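Local coordinates for protein tyrosine--tRNA ligase (PDB 2CYC) that probably catalyses the ATP-dependent attachment of L-tyrosine to its cognate tRNA, by way of a tyrosyl-adenylate intermediate, at residues A[43-51]-A[252-263]; A[92-101]-A[357-368]. All blocks are in the same frame, centred on the assembly; numbering follows the deposited sequence.

Both contacts tie early parts of the chain to its later half. Along the chain their segments alternate: 43-51, 92-101, 252-263, 357-368. Contact 1 joins the start of helix 48-63 to the loop between helices 240-250 and 267-276. Contact 2 packs helix 87-108 against helices 352-360 and 363-370. The two centres lie about 16 Å apart, and the contacts touch. Ile46 N and Tyr97 OH, 3.0 Å apart, probably form a hydrogen bond, and the Tyr45 ring packs on Met368. The C-terminal helices and the KMSKS loop are thus fastened to neighbouring parts of the nucleotide-binding fold that holds the tyrosine.

Contact 1: residues A[43-51]-A[252-263]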
loop_
_atom_site.group_PDB
_atom_site.type_symbol
_atom_site.label_atom_id
_atom_site.label_comp_id
_atom_site.label_asym_id
_atom_site.label_seq_id
_atom_site.Cartn_x
_atom_site.Cartn_y
_atom_site.Cartn_z
ATOM N N SER A 43 -7.912 20.602 3.086
ATOM C CA SER A 43 -7.877 21.171 1.737
ATOM C C SER A 43 -8.815 22.327 1.441
ATOM O O SER A 43 -9.203 22.507 0.285
ATOM C CB SER A 43 -8.183 20.083 0.720
ATOM O OG SER A 43 -9.507 19.602 0.904
ATOM N N GLY A 44 -9.196 23.099 2.450
ATOM C CA GLY A 44 -10.087 24.217 2.197
ATOM C C GLY A 44 -10.812 24.709 3.433
ATOM O O GLY A 44 -10.585 24.212 4.543
ATOM N N TYR A 45 -11.685 25.692 3.237
ATOM C CA TYR A 45 -12.457 26.264 4.328
ATOM C C TYR A 45 -13.470 25.259 4.844
ATOM O O TYR A 45 -13.994 24.441 4.089
ATOM C CB TYR A 45 -13.167 27.543 3.868
ATOM C CG TYR A 45 -12.205 28.655 3.501
ATOM C CD1 TYR A 45 -12.011 29.027 2.170
ATOM C CD2 TYR A 45 -11.476 29.321 4.486
ATOM C CE1 TYR A 45 -11.111 30.036 1.829
ATOM C CE2 TYR A 45 -10.572 30.335 4.159
ATOM C CZ TYR A 45 -10.394 30.686 2.828
ATOM O OH TYR A 45 -9.501 31.680 2.496
ATOM N N ILE A 46 -13.732 25.318 6.142
ATOM C CA ILE A 46 -14.672 24.408 6.772
ATOM C C ILE A 46 -16.113 24.859 6.527
ATOM O O ILE A 46 -16.540 25.887 7.058
ATOM C CB ILE A 46 -14.417 24.339 8.295
ATOM C CG1 ILE A 46 -13.032 23.730 8.559
ATOM C CG2 ILE A 46 -15.526 23.533 8.981
ATOM C CD1 ILE A 46 -12.546 23.928 9.995
ATOM N N HIS A 47 -16.855 24.103 5.717
ATOM C CA HIS A 47 -18.251 24.451 5.446
ATOM C C HIS A 47 -19.111 23.878 6.570
ATOM O O HIS A 47 -18.616 23.092 7.373
ATOM C CB HIS A 47 -18.688 23.933 4.063
ATOM C CG HIS A 47 -18.673 22.443 3.925
ATOM N ND1 HIS A 47 -19.619 21.632 4.512
ATOM C CD2 HIS A 47 -17.848 21.621 3.232
ATOM C CE1 HIS A 47 -19.382 20.373 4.186
ATOM N NE2 HIS A 47 -18.312 20.339 3.409
ATOM N N LEU A 48 -20.384 24.271 6.638
ATOM C CA LEU A 48 -21.266 23.834 7.732
ATOM C C LEU A 48 -21.420 22.330 7.929
ATOM O O LEU A 48 -21.589 21.862 9.064
ATOM C CB LEU A 48 -22.658 24.470 7.588
ATOM C CG LEU A 48 -22.679 25.992 7.431
ATOM C CD1 LEU A 48 -24.115 26.511 7.542
ATOM C CD2 LEU A 48 -21.803 26.619 8.496
ATOM N N GLY A 49 -21.387 21.575 6.837
ATOM C CA GLY A 49 -21.512 20.134 6.963
ATOM C C GLY A 49 -20.356 19.569 7.770
ATOM O O GLY A 49 -20.546 18.773 8.689
ATOM N N THR A 50 -19.148 20.005 7.440
ATOM C CA THR A 50 -17.939 19.536 8.113
ATOM C C THR A 50 -17.885 19.950 9.583
ATOM O O THR A 50 -17.687 19.120 10.473
ATOM C CB THR A 50 -16.696 20.077 7.395
ATOM O OG1 THR A 50 -16.817 19.803 5.998
ATOM C CG2 THR A 50 -15.431 19.417 7.910
ATOM N N GLY A 51 -18.067 21.240 9.837
ATOM C CA GLY A 51 -18.005 21.715 11.203
ATOM C C GLY A 51 -19.216 21.428 12.070
ATOM O O GLY A 51 -19.084 20.806 13.131
ATOM N N MET A 252 -22.635 19.558 -0.184
ATOM C CA MET A 252 -21.797 20.737 -0.008
ATOM C C MET A 252 -20.286 20.565 -0.187
ATOM O O MET A 252 -19.606 21.509 -0.598
ATOM C CB MET A 252 -22.091 21.371 1.349
ATOM C CG MET A 252 -21.343 22.669 1.603
ATOM S SD MET A 252 -22.385 23.870 2.464
ATOM C CE MET A 252 -22.806 22.913 3.936
ATOM N N SER A 253 -19.746 19.389 0.119
ATOM C CA SER A 253 -18.303 19.177 -0.057
ATOM C C SER A 253 -17.875 19.284 -1.518
ATOM O O SER A 253 -16.696 19.449 -1.817
ATOM C CB SER A 253 -17.872 17.812 0.489
ATOM O OG SER A 253 -17.667 17.882 1.886
ATOM N N LYS A 254 -18.835 19.194 -2.430
ATOM C CA LYS A 254 -18.522 19.290 -3.847
ATOM C C LYS A 254 -18.964 20.606 -4.487
ATOM O O LYS A 254 -18.707 20.838 -5.671
ATOM C CB LYS A 254 -19.141 18.103 -4.590
ATOM C CG LYS A 254 -18.373 16.804 -4.368
ATOM C CD LYS A 254 -18.844 15.693 -5.298
ATOM C CE LYS A 254 -17.815 14.561 -5.380
ATOM N NZ LYS A 254 -17.526 13.928 -4.058
ATOM N N SER A 255 -19.610 21.464 -3.698
ATOM C CA SER A 255 -20.113 22.754 -4.183
ATOM C C SER A 255 -19.053 23.847 -4.330
ATOM O O SER A 255 -17.999 23.806 -3.693
ATOM C CB SER A 255 -21.201 23.290 -3.238
ATOM O OG SER A 255 -22.271 22.373 -3.091
ATOM N N LYS A 256 -19.351 24.829 -5.172
ATOM C CA LYS A 256 -18.462 25.966 -5.362
ATOM C C LYS A 256 -18.634 26.827 -4.106
ATOM O O LYS A 256 -19.662 26.757 -3.434
ATOM C CB LYS A 256 -18.875 26.776 -6.597
ATOM C CG LYS A 256 -18.601 26.089 -7.928
ATOM C CD LYS A 256 -17.102 25.946 -8.171
ATOM C CE LYS A 256 -16.802 25.254 -9.495
ATOM N NZ LYS A 256 -17.269 26.047 -10.665
ATOM N N PRO A 257 -17.629 27.645 -3.775
ATOM C CA PRO A 257 -17.672 28.519 -2.600
ATOM C C PRO A 257 -18.963 29.340 -2.484
ATOM O O PRO A 257 -19.459 29.588 -1.379
ATOM C CB PRO A 257 -16.448 29.408 -2.799
ATOM C CG PRO A 257 -15.486 28.490 -3.469
ATOM C CD PRO A 257 -16.354 27.798 -4.496
ATOM N N TYR A 258 -19.506 29.744 -3.628
ATOM C CA TYR A 258 -20.720 30.557 -3.660
ATOM C C TYR A 258 -21.981 29.799 -3.243
ATOM O O TYR A 258 -22.993 30.418 -2.898
ATOM C CB TYR A 258 -20.911 31.145 -5.068
ATOM C CG TYR A 258 -21.768 30.298 -5.991
ATOM C CD1 TYR A 258 -23.139 30.546 -6.121
ATOM C CD2 TYR A 258 -21.219 29.231 -6.708
ATOM C CE1 TYR A 258 -23.944 29.749 -6.942
ATOM C CE2 TYR A 258 -22.014 28.424 -7.531
ATOM C CZ TYR A 258 -23.376 28.687 -7.644
ATOM O OH TYR A 258 -24.170 27.887 -8.440
ATOM N N SER A 259 -21.924 28.468 -3.284
ATOM C CA SER A 259 -23.072 27.631 -2.922
ATOM C C SER A 259 -22.860 26.845 -1.634
ATOM O O SER A 259 -23.609 25.912 -1.319
ATOM C CB SER A 259 -23.399 26.661 -4.052
ATOM O OG SER A 259 -23.987 27.348 -5.135
ATOM N N ALA A 260 -21.828 27.223 -0.896
ATOM C CA ALA A 260 -21.532 26.574 0.363
ATOM C C ALA A 260 -21.325 27.671 1.391
ATOM O O ALA A 260 -20.780 28.723 1.080
ATOM C CB ALA A 260 -20.276 25.732 0.235
ATOM N N VAL A 261 -21.784 27.442 2.612
ATOM C CA VAL A 261 -21.585 28.428 3.651
ATOM C C VAL A 261 -20.484 27.909 4.570
ATOM O O VAL A 261 -20.494 26.741 4.971
ATOM C CB VAL A 261 -22.876 28.674 4.445
ATOM C CG1 VAL A 261 -22.577 29.525 5.682
ATOM C CG2 VAL A 261 -23.904 29.387 3.548
ATOM N N PHE A 262 -19.525 28.779 4.875
ATOM C CA PHE A 262 -18.410 28.434 5.743
ATOM C C PHE A 262 -18.643 28.995 7.142
ATOM O O PHE A 262 -19.307 30.023 7.314
ATOM C CB PHE A 262 -17.112 28.949 5.126
ATOM C CG PHE A 262 -16.893 28.458 3.717
ATOM C CD1 PHE A 262 -16.928 29.334 2.643
ATOM C CD2 PHE A 262 -16.681 27.105 3.465
ATOM C CE1 PHE A 262 -16.755 28.869 1.336
ATOM C CE2 PHE A 262 -16.507 26.630 2.159
ATOM C CZ PHE A 262 -16.544 27.513 1.098
ATOM N N ILE A 263 -18.109 28.310 8.145
ATOM C CA ILE A 263 -18.327 28.711 9.527
ATOM C C ILE A 263 -17.975 30.160 9.839
ATOM O O ILE A 263 -18.596 30.767 10.709
ATOM C CB ILE A 263 -17.580 27.770 10.514
ATOM C CG1 ILE A 263 -16.080 27.765 10.222
ATOM C CG2 ILE A 263 -18.148 26.360 10.413
ATOM C CD1 ILE A 263 -15.299 26.913 11.216
#
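His47 NE2 and Ser253 OG share a hydrogen bond of 3.0 Å. The hydroxyl lies at the edge of the imidazole, in its plane, and either group could donate. On the other ring nitrogen, ND1 takes a weak capping bond from Gly49 N at the start of helix 48-63. CG of His47 sits between the backbone N and the carbonyl carbon (chi1 64°), which folds the ring back over that helix end. Two backbone bonds flank this residue. Ile263 N donates to Ile46 O at 3.1 Å, and Leu48 N donates to Val261 O at 3.0 Å. They form a single beta bridge pairing His47 with Phe262. Met252 passes over one imidazole face, its CG 3.7 Å from the ring centroid in a CH-pi contact. Its bent chain carries CE on to Gly49 N. With an alanine in place of His47, Ser253 OG would probably lose this partner, Gly49 N its cap, and Met252 CG its ring face. Farther out, Tyr45 CB stands over a face of the Phe262 ring, 3.9 Å from its centroid. The Tyr45 ring turns an edge to the same ring, with the planes at 52°. Leu48 CD1 meets Val261 CG1 at 3.9 Å, and Trp292 of helix 288-297 touches both side chains. Ile263 CD1 rests against Ile46 CB. Met252 and Ser253 belong to the KMSKS motif; the Ser253 side chain is about 7 Å from the bound tyrosine. His47 to Thr50 (HLGT) occupy the place of the class I HIGH signature, whose meeting with the KMSKS loop typifies this active site.

Contact 2: residues A[92-101]-A[357-368]; sequences EVALKYFKVG and YFEKHPEPLELM
Tyr97 is the side chain that enters the C-terminal helices, as a knob among Phe358, Pro364, Leu365 and Met368. Its CB already meets sulfur, with Met368 SD at 3.9 Å. CG stands anti to the backbone N (chi1 166°), which carries the ring across the Met368 side chain at about a right angle. Met368 CG then lies over one ring face, 3.6 Å from Tyr97 CG. Pro364 CB lies at the ring edge by CD1, and Phe358 CE2 approaches the same atom obliquely. On the face that Met368 CG covers, nearer CD2, Met368 SD is 3.6 Å from Tyr97 CD2, a Met-aromatic contact with the sulfur oblique to the ring. Met368 is bent at chi2 and chi3, and this lays its CE against the same face, by CD2 and CE2. Farther out, Leu365 CD2 is 3.9 Å from Tyr97 CE1. The hydroxyl at the tip is bonded to His264 NE2, which should limit the turning of the ring.

Apolar contacts continue at both ends. Val93 CG1 packs on Met368 SD. Leu367 CD2 touches Glu92 CG at 3.6 Å and also reaches Lys96 CB. One turn apart on the same helix, Lys96 NZ and Glu92 OE2 form a salt bridge of 3.0 Å. At the other end, Val100 splits its two methyls. CG2 lies against Tyr357 CE1 at 3.5 Å, and CG1 faces Phe358. The Phe358 ring puts an edge to Gly101 CA.

Helix 92-101 and helix 363-368 cross at -127°, with their axes 8.6 Å apart at closest approach. Helix 352-360 adds Tyr357 and Phe358. On the side of helix 87-108 away from them, Ala94, Leu95 and Phe98 pack on strands 69-72 and 117-120 of the parallel part of the central sheet.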
loop_
_atom_site.group_PDB
_atom_site.type_symbol
_atom_site.label_atom_id
_atom_site.label_comp_id
_atom_site.label_asym_id
_atom_site.label_seq_id
_atom_site.Cartn_x
_atom_site.Cartn_y
_atom_site.Cartn_z
ATOM N N GLU A 92 0.680 22.662 7.882
ATOM C CA GLU A 92 0.577 23.972 8.499
ATOM C C GLU A 92 -0.898 24.357 8.605
ATOM O O GLU A 92 -1.354 24.861 9.640
ATOM C CB GLU A 92 1.335 25.011 7.669
ATOM C CG GLU A 92 0.965 26.436 8.042
ATOM C CD GLU A 92 1.908 27.466 7.462
ATOM O OE1 GLU A 92 2.322 27.306 6.292
ATOM O OE2 GLU A 92 2.222 28.444 8.178
ATOM N N VAL A 93 -1.636 24.113 7.522
ATOM C CA VAL A 93 -3.061 24.415 7.470
ATOM C C VAL A 93 -3.831 23.602 8.509
ATOM O O VAL A 93 -4.701 24.127 9.202
ATOM C CB VAL A 93 -3.649 24.109 6.071
ATOM C CG1 VAL A 93 -5.169 24.168 6.118
ATOM C CG2 VAL A 93 -3.116 25.122 5.045
ATOM N N ALA A 94 -3.507 22.319 8.608
ATOM C CA ALA A 94 -4.175 21.437 9.555
ATOM C C ALA A 94 -4.052 21.970 10.988
ATOM O O ALA A 94 -5.042 22.082 11.711
ATOM C CB ALA A 94 -3.573 20.024 9.459
ATOM N N LEU A 95 -2.830 22.311 11.380
ATOM C CA LEU A 95 -2.553 22.816 12.718
ATOM C C LEU A 95 -2.910 24.279 12.977
ATOM O O LEU A 95 -3.319 24.630 14.079
ATOM C CB LEU A 95 -1.070 22.601 13.043
ATOM C CG LEU A 95 -0.707 21.333 13.828
ATOM C CD1 LEU A 95 -1.472 20.134 13.291
ATOM C CD2 LEU A 95 0.793 21.110 13.750
ATOM N N LYS A 96 -2.767 25.134 11.974
ATOM C CA LYS A 96 -3.037 26.546 12.187
ATOM C C LYS A 96 -4.431 27.029 11.853
ATOM O O LYS A 96 -4.865 28.063 12.362
ATOM C CB LYS A 96 -2.002 27.386 11.438
ATOM C CG LYS A 96 -0.610 27.283 12.036
ATOM C CD LYS A 96 0.387 28.114 11.243
ATOM C CE LYS A 96 1.760 28.119 11.904
ATOM N NZ LYS A 96 2.760 28.899 11.114
ATOM N N TYR A 97 -5.138 26.295 11.004
ATOM C CA TYR A 97 -6.491 26.701 10.639
ATOM C C TYR A 97 -7.563 25.674 10.960
ATOM O O TYR A 97 -8.503 25.952 11.701
ATOM C CB TYR A 97 -6.587 27.016 9.145
ATOM C CG TYR A 97 -8.021 27.118 8.668
ATOM C CD1 TYR A 97 -8.814 28.221 9.007
ATOM C CD2 TYR A 97 -8.609 26.083 7.938
ATOM C CE1 TYR A 97 -10.151 28.290 8.633
ATOM C CE2 TYR A 97 -9.951 26.138 7.560
ATOM C CZ TYR A 97 -10.716 27.246 7.911
ATOM O OH TYR A 97 -12.039 27.314 7.538
ATOM N N PHE A 98 -7.418 24.484 10.388
ATOM C CA PHE A 98 -8.418 23.443 10.559
ATOM C C PHE A 98 -8.704 23.045 11.997
ATOM O O PHE A 98 -9.862 22.960 12.398
ATOM C CB PHE A 98 -8.043 22.204 9.735
ATOM C CG PHE A 98 -9.205 21.297 9.482
ATOM C CD1 PHE A 98 -9.609 20.372 10.443
ATOM C CD2 PHE A 98 -9.947 21.416 8.310
ATOM C CE1 PHE A 98 -10.740 19.577 10.241
ATOM C CE2 PHE A 98 -11.083 20.623 8.099
ATOM C CZ PHE A 98 -11.475 19.703 9.070
ATOM N N LYS A 99 -7.650 22.796 12.766
ATOM C CA LYS A 99 -7.799 22.408 14.156
ATOM C C LYS A 99 -8.665 23.394 14.921
ATOM O O LYS A 99 -9.660 23.002 15.531
ATOM C CB LYS A 99 -6.432 22.304 14.832
ATOM C CG LYS A 99 -6.498 22.026 16.340
ATOM C CD LYS A 99 -5.109 21.757 16.894
ATOM C CE LYS A 99 -5.152 21.333 18.351
ATOM N NZ LYS A 99 -5.671 22.432 19.200
ATOM N N VAL A 100 -8.301 24.677 14.870
ATOM C CA VAL A 100 -9.056 25.692 15.594
ATOM C C VAL A 100 -10.449 25.912 15.001
ATOM O O VAL A 100 -11.394 26.221 15.725
ATOM C CB VAL A 100 -8.278 27.043 15.667
ATOM C CG1 VAL A 100 -8.177 27.684 14.298
ATOM C CG2 VAL A 100 -8.969 27.987 16.662
ATOM N N GLY A 101 -10.582 25.746 13.689
ATOM C CA GLY A 101 -11.887 25.902 13.069
ATOM C C GLY A 101 -12.831 24.838 13.613
ATOM O O GLY A 101 -13.998 25.108 13.883
ATOM N N TYR A 357 -13.909 34.921 16.906
ATOM C CA TYR A 357 -12.599 34.344 17.128
ATOM C C TYR A 357 -11.665 34.644 15.962
ATOM O O TYR A 357 -10.545 35.132 16.155
ATOM C CB TYR A 357 -12.682 32.826 17.339
ATOM C CG TYR A 357 -11.309 32.208 17.504
ATOM C CD1 TYR A 357 -10.547 31.863 16.390
ATOM C CD2 TYR A 357 -10.727 32.080 18.765
ATOM C CE1 TYR A 357 -9.240 31.424 16.521
ATOM C CE2 TYR A 357 -9.413 31.632 18.910
ATOM C CZ TYR A 357 -8.674 31.314 17.778
ATOM O OH TYR A 357 -7.356 30.924 17.886
ATOM N N PHE A 358 -12.116 34.362 14.745
ATOM C CA PHE A 358 -11.251 34.607 13.612
ATOM C C PHE A 358 -11.006 36.080 13.357
ATOM O O PHE A 358 -10.042 36.444 12.694
ATOM C CB PHE A 358 -11.788 33.902 12.373
ATOM C CG PHE A 358 -11.590 32.410 12.417
ATOM C CD1 PHE A 358 -12.663 31.550 12.644
ATOM C CD2 PHE A 358 -10.312 31.865 12.274
ATOM C CE1 PHE A 358 -12.467 30.159 12.726
ATOM C CE2 PHE A 358 -10.101 30.480 12.353
ATOM C CZ PHE A 358 -11.184 29.626 12.580
ATOM N N GLU A 359 -11.864 36.932 13.901
ATOM C CA GLU A 359 -11.692 38.365 13.733
ATOM C C GLU A 359 -10.575 38.859 14.649
ATOM O O GLU A 359 -9.796 39.734 14.271
ATOM C CB GLU A 359 -13.003 39.083 14.048
ATOM C CG GLU A 359 -13.922 39.206 12.833
ATOM C CD GLU A 359 -15.365 39.524 13.197
ATOM O OE1 GLU A 359 -15.606 40.039 14.309
ATOM O OE2 GLU A 359 -16.261 39.267 12.361
ATOM N N LYS A 360 -10.498 38.280 15.848
ATOM C CA LYS A 360 -9.488 38.643 16.838
ATOM C C LYS A 360 -8.143 37.986 16.542
ATOM O O LYS A 360 -7.086 38.549 16.843
ATOM C CB LYS A 360 -9.956 38.232 18.244
ATOM C CG LYS A 360 -8.929 38.482 19.348
ATOM C CD LYS A 360 -9.440 38.044 20.723
ATOM C CE LYS A 360 -8.329 38.132 21.778
ATOM N NZ LYS A 360 -8.805 37.837 23.157
ATOM N N HIS A 361 -8.196 36.785 15.967
ATOM C CA HIS A 361 -6.996 36.012 15.625
ATOM C C HIS A 361 -7.038 35.806 14.104
ATOM O O HIS A 361 -7.521 34.781 13.619
ATOM C CB HIS A 361 -7.033 34.658 16.346
ATOM C CG HIS A 361 -7.273 34.762 17.823
ATOM N ND1 HIS A 361 -6.262 34.999 18.731
ATOM C CD2 HIS A 361 -8.412 34.657 18.552
ATOM C CE1 HIS A 361 -6.765 35.032 19.954
ATOM N NE2 HIS A 361 -8.068 34.828 19.874
ATOM N N PRO A 362 -6.518 36.780 13.340
ATOM C CA PRO A 362 -6.477 36.785 11.874
ATOM C C PRO A 362 -5.438 35.898 11.183
ATOM O O PRO A 362 -5.512 35.698 9.976
ATOM C CB PRO A 362 -6.250 38.258 11.559
ATOM C CG PRO A 362 -5.251 38.627 12.618
ATOM C CD PRO A 362 -5.809 37.961 13.877
ATOM N N GLU A 363 -4.474 35.380 11.932
ATOM C CA GLU A 363 -3.434 34.540 11.338
ATOM C C GLU A 363 -4.012 33.391 10.499
ATOM O O GLU A 363 -3.674 33.239 9.326
ATOM C CB GLU A 363 -2.519 33.961 12.425
ATOM C CG GLU A 363 -1.887 34.994 13.361
ATOM C CD GLU A 363 -2.911 35.706 14.241
ATOM O OE1 GLU A 363 -3.680 35.020 14.954
ATOM O OE2 GLU A 363 -2.941 36.956 14.223
ATOM N N PRO A 364 -4.906 32.581 11.094
ATOM C CA PRO A 364 -5.511 31.450 10.381
ATOM C C PRO A 364 -6.086 31.775 8.999
ATOM O O PRO A 364 -5.739 31.130 8.008
ATOM C CB PRO A 364 -6.574 30.958 11.360
ATOM C CG PRO A 364 -5.940 31.230 12.702
ATOM C CD PRO A 364 -5.371 32.628 12.495
ATOM N N LEU A 365 -6.956 32.773 8.927
ATOM C CA LEU A 365 -7.560 33.129 7.653
ATOM C C LEU A 365 -6.564 33.747 6.676
ATOM O O LEU A 365 -6.709 33.600 5.461
ATOM C CB LEU A 365 -8.757 34.058 7.878
ATOM C CG LEU A 365 -9.947 33.342 8.529
ATOM C CD1 LEU A 365 -11.159 34.286 8.596
ATOM C CD2 LEU A 365 -10.285 32.088 7.713
ATOM N N GLU A 366 -5.551 34.433 7.198
ATOM C CA GLU A 366 -4.539 35.019 6.326
ATOM C C GLU A 366 -3.781 33.852 5.684
ATOM O O GLU A 366 -3.514 33.857 4.484
ATOM C CB GLU A 366 -3.595 35.917 7.131
ATOM C CG GLU A 366 -4.325 37.084 7.789
ATOM C CD GLU A 366 -3.425 37.971 8.633
ATOM O OE1 GLU A 366 -2.707 37.444 9.512
ATOM O OE2 GLU A 366 -3.451 39.203 8.423
ATOM N N LEU A 367 -3.452 32.842 6.483
ATOM C CA LEU A 367 -2.756 31.677 5.950
ATOM C C LEU A 367 -3.584 31.081 4.810
ATOM O O LEU A 367 -3.064 30.829 3.726
ATOM C CB LEU A 367 -2.560 30.619 7.041
ATOM C CG LEU A 367 -2.248 29.194 6.558
ATOM C CD1 LEU A 367 -0.934 29.175 5.751
ATOM C CD2 LEU A 367 -2.139 28.265 7.772
ATOM N N MET A 368 -4.875 30.870 5.060
ATOM C CA MET A 368 -5.771 30.295 4.055
ATOM C C MET A 368 -5.827 31.089 2.754
ATOM O O MET A 368 -5.837 30.503 1.671
ATOM C CB MET A 368 -7.189 30.148 4.617
ATOM C CG MET A 368 -7.317 29.102 5.725
ATOM S SD MET A 368 -6.573 27.500 5.269
ATOM C CE MET A 368 -7.856 26.793 4.168
#